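Long-range contact in uncharacterized protein (Bacteroides ovatus, PDB 4IPB), which is of unknown function but belongs to the PepSY-like family of putative beta-lactamase-inhibitor-like proteins: residues T11-V22 / F35-F46. Residues are numbered along the deposited sequence; the frame is centred on the assembly and turned at random. Where two conformers were deposited one is given.
Sequences TFKKMYPKANGV and FAMNGFTKNVWF
Phe35 reaches from its strand into the bend where helix 6-15 gives way to the loop at Tyr16, and its ring is shared among Ala19, Phe12 and Tyr16. CB lies beside Val22 CG2 at 4.1 Å, the two side chains pointing the same way. With chi1 at 59°, CG stands between the backbone N and the carbonyl carbon, which aims the ring at the helix end. CD2 then touches the methyl of Ala19 (3.8 Å to CB), while CD1 lies 4.0 Å from Phe12 CZ and CE1 packs against Phe12 CE1 at 3.4 Å. This is an offset edge-to-face pair, planes 85° apart, with the edge of Phe12 toward the rim of one face of Phe35 and Lys42 CB toward the rim of the opposite face. CE2 is 3.8 Å from Tyr16 CD1, and CZ ends 3.6 Å above the centre of the Tyr16 ring, completing an edge-to-face chain of three aromatics.

On the neighbouring strand 40-46, Val44 CG2 meets Tyr16 CE2, and Phe46 takes Thr11 CG2 at its edge and Met15 SE obliquely, a Met-aromatic contact. Met37, bent at chi2 and chi3, brings CE to 3.5 Å from Ala19 N. Two waters bridge the backbones of Asn20 and Ala36. Helix 6-15 thus packs on the hairpin of strands 30-37 and 40-46 near one end of the antiparallel sheet, where Trp24 of edge strand 23-27 also meets Phe12 edge-to-face.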
loop_
_atom_site.group_PDB
_atom_site.type_symbol
_atom_site.label_atom_id
_atom_site.label_comp_id
_atom_site.label_asym_id
_atom_site.label_seq_id
_atom_site.Cartn_x
_atom_site.Cartn_y
_atom_site.Cartn_z
ATOM N N THR A 11 13.160 -13.783 -7.550
ATOM C CA THR A 11 12.953 -12.375 -7.932
ATOM C C THR A 11 13.002 -11.510 -6.692
ATOM O O THR A 11 13.625 -10.427 -6.679
ATOM C CB THR A 11 11.614 -12.177 -8.620
ATOM O OG1 THR A 11 11.583 -13.025 -9.767
ATOM C CG2 THR A 11 11.500 -10.739 -9.047
ATOM N N PHE A 12 12.395 -12.000 -5.585
ATOM C CA PHE A 12 12.351 -11.208 -4.357
ATOM C C PHE A 12 13.759 -10.932 -3.845
ATOM O O PHE A 12 14.066 -9.822 -3.397
ATOM C CB PHE A 12 11.491 -11.874 -3.280
ATOM C CG PHE A 12 11.509 -11.143 -1.983
ATOM C CD1 PHE A 12 10.733 -10.017 -1.798
ATOM C CD2 PHE A 12 12.378 -11.538 -0.974
ATOM C CE1 PHE A 12 10.777 -9.349 -0.575
ATOM C CE2 PHE A 12 12.444 -10.860 0.195
ATOM C CZ PHE A 12 11.621 -9.746 0.387
ATOM N N LYS A 13 14.602 -11.939 -3.895
ATOM C CA LYS A 13 15.980 -11.829 -3.405
ATOM C C LYS A 13 16.773 -10.830 -4.245
ATOM O O LYS A 13 17.658 -10.149 -3.722
ATOM C CB LYS A 13 16.658 -13.191 -3.391
ATOM C CG LYS A 13 18.092 -13.206 -2.861
ATOM C CD LYS A 13 18.065 -13.060 -1.354
ATOM C CE LYS A 13 19.425 -13.082 -0.690
ATOM N NZ LYS A 13 19.111 -12.847 0.751
ATOM N N LYS A 14 16.457 -10.697 -5.526
ATOM C CA LYS A 14 17.080 -9.640 -6.335
ATOM C C LYS A 14 16.602 -8.224 -5.980
ATOM O O LYS A 14 17.434 -7.278 -5.917
ATOM C CB LYS A 14 16.863 -9.915 -7.796
ATOM C CG LYS A 14 17.595 -11.175 -8.242
ATOM C CD LYS A 14 17.470 -11.336 -9.731
ATOM C CE LYS A 14 18.377 -12.465 -10.146
ATOM N NZ LYS A 14 17.621 -13.732 -9.986
HETATM N N MSE A 15 15.316 -8.088 -5.675
HETATM C CA MSE A 15 14.743 -6.788 -5.290
HETATM C C MSE A 15 15.212 -6.333 -3.917
HETATM O O MSE A 15 15.437 -5.135 -3.696
HETATM C CB MSE A 15 13.219 -6.841 -5.326
HETATM C CG MSE A 15 12.716 -6.995 -6.719
HETATM SE SE MSE A 15 10.780 -6.936 -6.769
HETATM C CE MSE A 15 10.451 -5.154 -6.452
ATOM N N TYR A 16 15.226 -7.270 -2.951
ATOM C CA TYR A 16 15.462 -6.983 -1.562
ATOM C C TYR A 16 16.464 -7.963 -0.960
ATOM O O TYR A 16 16.122 -8.784 -0.088
ATOM C CB TYR A 16 14.134 -7.032 -0.785
ATOM C CG TYR A 16 13.214 -5.916 -1.231
ATOM C CD1 TYR A 16 13.405 -4.636 -0.795
ATOM C CD2 TYR A 16 12.171 -6.158 -2.049
ATOM C CE1 TYR A 16 12.580 -3.625 -1.177
ATOM C CE2 TYR A 16 11.385 -5.140 -2.513
ATOM C CZ TYR A 16 11.591 -3.880 -2.067
ATOM O OH TYR A 16 10.806 -2.809 -2.497
ATOM N N PRO A 17 17.736 -7.878 -1.409
ATOM C CA PRO A 17 18.738 -8.871 -1.008
ATOM C C PRO A 17 19.004 -8.903 0.503
ATOM O O PRO A 17 19.420 -9.946 1.035
ATOM C CB PRO A 17 19.989 -8.451 -1.801
ATOM C CG PRO A 17 19.758 -7.049 -2.195
ATOM C CD PRO A 17 18.273 -6.986 -2.459
ATOM N N LYS A 18 18.763 -7.791 1.185
ATOM C CA LYS A 18 19.072 -7.704 2.621
ATOM C C LYS A 18 17.851 -7.892 3.530
ATOM O O LYS A 18 17.978 -7.872 4.760
ATOM C CB LYS A 18 19.738 -6.370 2.929
ATOM C CG LYS A 18 21.006 -6.155 2.123
ATOM C CD LYS A 18 21.892 -7.422 2.124
ATOM C CE LYS A 18 23.358 -7.089 2.202
ATOM N NZ LYS A 18 23.842 -6.054 1.254
ATOM N N ALA A 19 16.681 -8.099 2.944
ATOM C CA ALA A 19 15.488 -8.319 3.770
ATOM C C ALA A 19 15.640 -9.569 4.619
ATOM O O ALA A 19 16.178 -10.549 4.152
ATOM C CB ALA A 19 14.275 -8.495 2.880
ATOM N N ASN A 20 15.154 -9.475 5.854
ATOM C CA ASN A 20 15.031 -10.612 6.769
ATOM C C ASN A 20 13.674 -10.571 7.433
ATOM O O ASN A 20 12.937 -9.592 7.315
ATOM C CB ASN A 20 16.160 -10.624 7.803
ATOM C CG ASN A 20 16.293 -9.317 8.599
ATOM O OD1 ASN A 20 15.334 -8.568 8.820
ATOM N ND2 ASN A 20 17.510 -9.065 9.075
ATOM N N GLY A 21 13.346 -11.645 8.112
ATOM C CA GLY A 21 12.076 -11.741 8.803
ATOM C C GLY A 21 10.882 -11.650 7.884
ATOM O O GLY A 21 9.824 -11.095 8.276
ATOM N N VAL A 22 11.026 -12.174 6.671
ATOM C CA VAL A 22 9.974 -12.007 5.656
ATOM C C VAL A 22 8.884 -13.036 5.916
ATOM O O VAL A 22 9.183 -14.254 6.079
ATOM C CB VAL A 22 10.528 -12.243 4.253
ATOM C CG1 VAL A 22 9.477 -12.031 3.167
ATOM C CG2 VAL A 22 11.710 -11.344 4.039
ATOM N N PHE A 35 7.562 -7.450 5.241
ATOM C CA PHE A 35 8.851 -7.256 5.956
ATOM C C PHE A 35 9.117 -5.767 6.189
ATOM O O PHE A 35 8.458 -4.926 5.586
ATOM C CB PHE A 35 10.033 -7.808 5.133
ATOM C CG PHE A 35 10.202 -7.182 3.787
ATOM C CD1 PHE A 35 9.339 -7.493 2.749
ATOM C CD2 PHE A 35 11.226 -6.305 3.522
ATOM C CE1 PHE A 35 9.491 -6.960 1.506
ATOM C CE2 PHE A 35 11.369 -5.742 2.245
ATOM C CZ PHE A 35 10.476 -6.051 1.265
ATOM N N ALA A 36 10.172 -5.461 6.954
ATOM C CA ALA A 36 10.588 -4.077 7.181
ATOM C C ALA A 36 11.903 -3.785 6.475
ATOM O O ALA A 36 12.786 -4.633 6.415
ATOM C CB ALA A 36 10.765 -3.840 8.689
HETATM N N MSE A 37 12.046 -2.587 5.928
HETATM C CA MSE A 37 13.249 -2.232 5.134
HETATM C C MSE A 37 13.514 -0.757 5.360
HETATM O O MSE A 37 12.644 0.079 5.082
HETATM C CB MSE A 37 12.969 -2.539 3.636
HETATM C CG MSE A 37 14.041 -2.177 2.587
HETATM SE SE MSE A 37 15.767 -3.018 2.928
HETATM C CE MSE A 37 15.284 -4.885 2.979
ATOM N N ASN A 38 14.711 -0.450 5.885
ATOM C CA ASN A 38 15.170 0.938 6.145
ATOM C C ASN A 38 14.118 1.768 6.857
ATOM O O ASN A 38 13.809 2.890 6.444
ATOM C CB ASN A 38 15.554 1.638 4.836
ATOM C CG ASN A 38 16.575 0.861 4.033
ATOM O OD1 ASN A 38 17.615 0.471 4.555
ATOM N ND2 ASN A 38 16.282 0.626 2.753
ATOM N N GLY A 39 13.517 1.185 7.889
ATOM C CA GLY A 39 12.514 1.856 8.684
ATOM C C GLY A 39 11.058 1.815 8.242
ATOM O O GLY A 39 10.211 2.374 8.920
ATOM N N PHE A 40 10.740 1.156 7.117
ATOM C CA PHE A 40 9.358 1.123 6.620
ATOM C C PHE A 40 8.852 -0.298 6.411
ATOM O O PHE A 40 9.611 -1.151 5.958
ATOM C CB PHE A 40 9.226 1.866 5.256
ATOM C CG PHE A 40 9.579 3.335 5.303
ATOM C CD1 PHE A 40 8.632 4.276 5.649
ATOM C CD2 PHE A 40 10.882 3.750 5.064
ATOM C CE1 PHE A 40 8.956 5.631 5.725
ATOM C CE2 PHE A 40 11.224 5.097 5.143
ATOM C CZ PHE A 40 10.250 6.041 5.451
ATOM N N THR A 41 7.599 -0.532 6.750
ATOM C CA THR A 41 6.954 -1.816 6.454
ATOM C C THR A 41 6.542 -1.883 5.021
ATOM O O THR A 41 5.999 -0.939 4.483
ATOM C CB THR A 41 5.745 -2.069 7.345
ATOM O OG1 THR A 41 6.213 -2.169 8.681
ATOM C CG2 THR A 41 5.040 -3.373 6.982
ATOM N N LYS A 42 6.842 -3.018 4.391
ATOM C CA LYS A 42 6.544 -3.249 2.998
ATOM C C LYS A 42 5.768 -4.551 2.764
ATOM O O LYS A 42 5.931 -5.526 3.520
ATOM C CB LYS A 42 7.850 -3.365 2.226
ATOM C CG LYS A 42 8.818 -2.189 2.345
ATOM C CD LYS A 42 9.352 -1.793 1.015
ATOM C CE LYS A 42 10.122 -0.492 1.101
ATOM N NZ LYS A 42 9.651 0.453 0.067
ATOM N N ASN A 43 4.887 -4.511 1.758
ATOM C CA ASN A 43 4.232 -5.719 1.227
ATOM C C ASN A 43 4.495 -5.708 -0.252
ATOM O O ASN A 43 4.077 -4.783 -0.986
ATOM C CB ASN A 43 2.741 -5.701 1.542
ATOM C CG ASN A 43 2.481 -5.930 2.986
ATOM O OD1 ASN A 43 2.494 -7.087 3.447
ATOM N ND2 ASN A 43 2.243 -4.868 3.728
ATOM N N VAL A 44 5.209 -6.743 -0.695
ATOM C CA VAL A 44 5.649 -6.805 -2.082
ATOM C C VAL A 44 5.019 -8.044 -2.698
ATOM O O VAL A 44 5.206 -9.159 -2.188
ATOM C CB VAL A 44 7.201 -6.864 -2.196
ATOM C CG1 VAL A 44 7.670 -6.911 -3.673
ATOM C CG2 VAL A 44 7.860 -5.693 -1.450
ATOM N N TRP A 45 4.331 -7.841 -3.812
ATOM C CA TRP A 45 3.507 -8.864 -4.431
ATOM C C TRP A 45 4.057 -9.349 -5.773
ATOM O O TRP A 45 4.623 -8.563 -6.536
ATOM C CB TRP A 45 2.093 -8.320 -4.642
ATOM C CG TRP A 45 1.368 -8.045 -3.399
ATOM C CD1 TRP A 45 1.397 -6.900 -2.598
ATOM C CD2 TRP A 45 0.337 -8.880 -2.841
ATOM N NE1 TRP A 45 0.541 -7.069 -1.534
ATOM C CE2 TRP A 45 -0.139 -8.248 -1.680
ATOM C CE3 TRP A 45 -0.132 -10.173 -3.148
ATOM C CZ2 TRP A 45 -1.091 -8.837 -0.866
ATOM C CZ3 TRP A 45 -1.094 -10.724 -2.394
ATOM C CH2 TRP A 45 -1.592 -10.061 -1.251
ATOM N N PHE A 46 3.882 -10.642 -6.041
ATOM C CA PHE A 46 4.375 -11.291 -7.267
ATOM C C PHE A 46 3.323 -12.209 -7.850
ATOM O O PHE A 46 2.453 -12.693 -7.116
ATOM C CB PHE A 46 5.597 -12.205 -6.943
ATOM C CG PHE A 46 6.734 -11.468 -6.302
ATOM C CD1 PHE A 46 6.752 -11.167 -4.970
ATOM C CD2 PHE A 46 7.757 -10.984 -7.097
ATOM C CE1 PHE A 46 7.807 -10.407 -4.418
ATOM C CE2 PHE A 46 8.818 -10.262 -6.550
ATOM C CZ PHE A 46 8.827 -9.954 -5.211
HETATM O O HOH W 1 10.735 -0.425 -2.080
HETATM O O HOH W 2 11.337 -7.552 8.465
HETATM O O HOH W 3 14.277 -6.846 6.750
#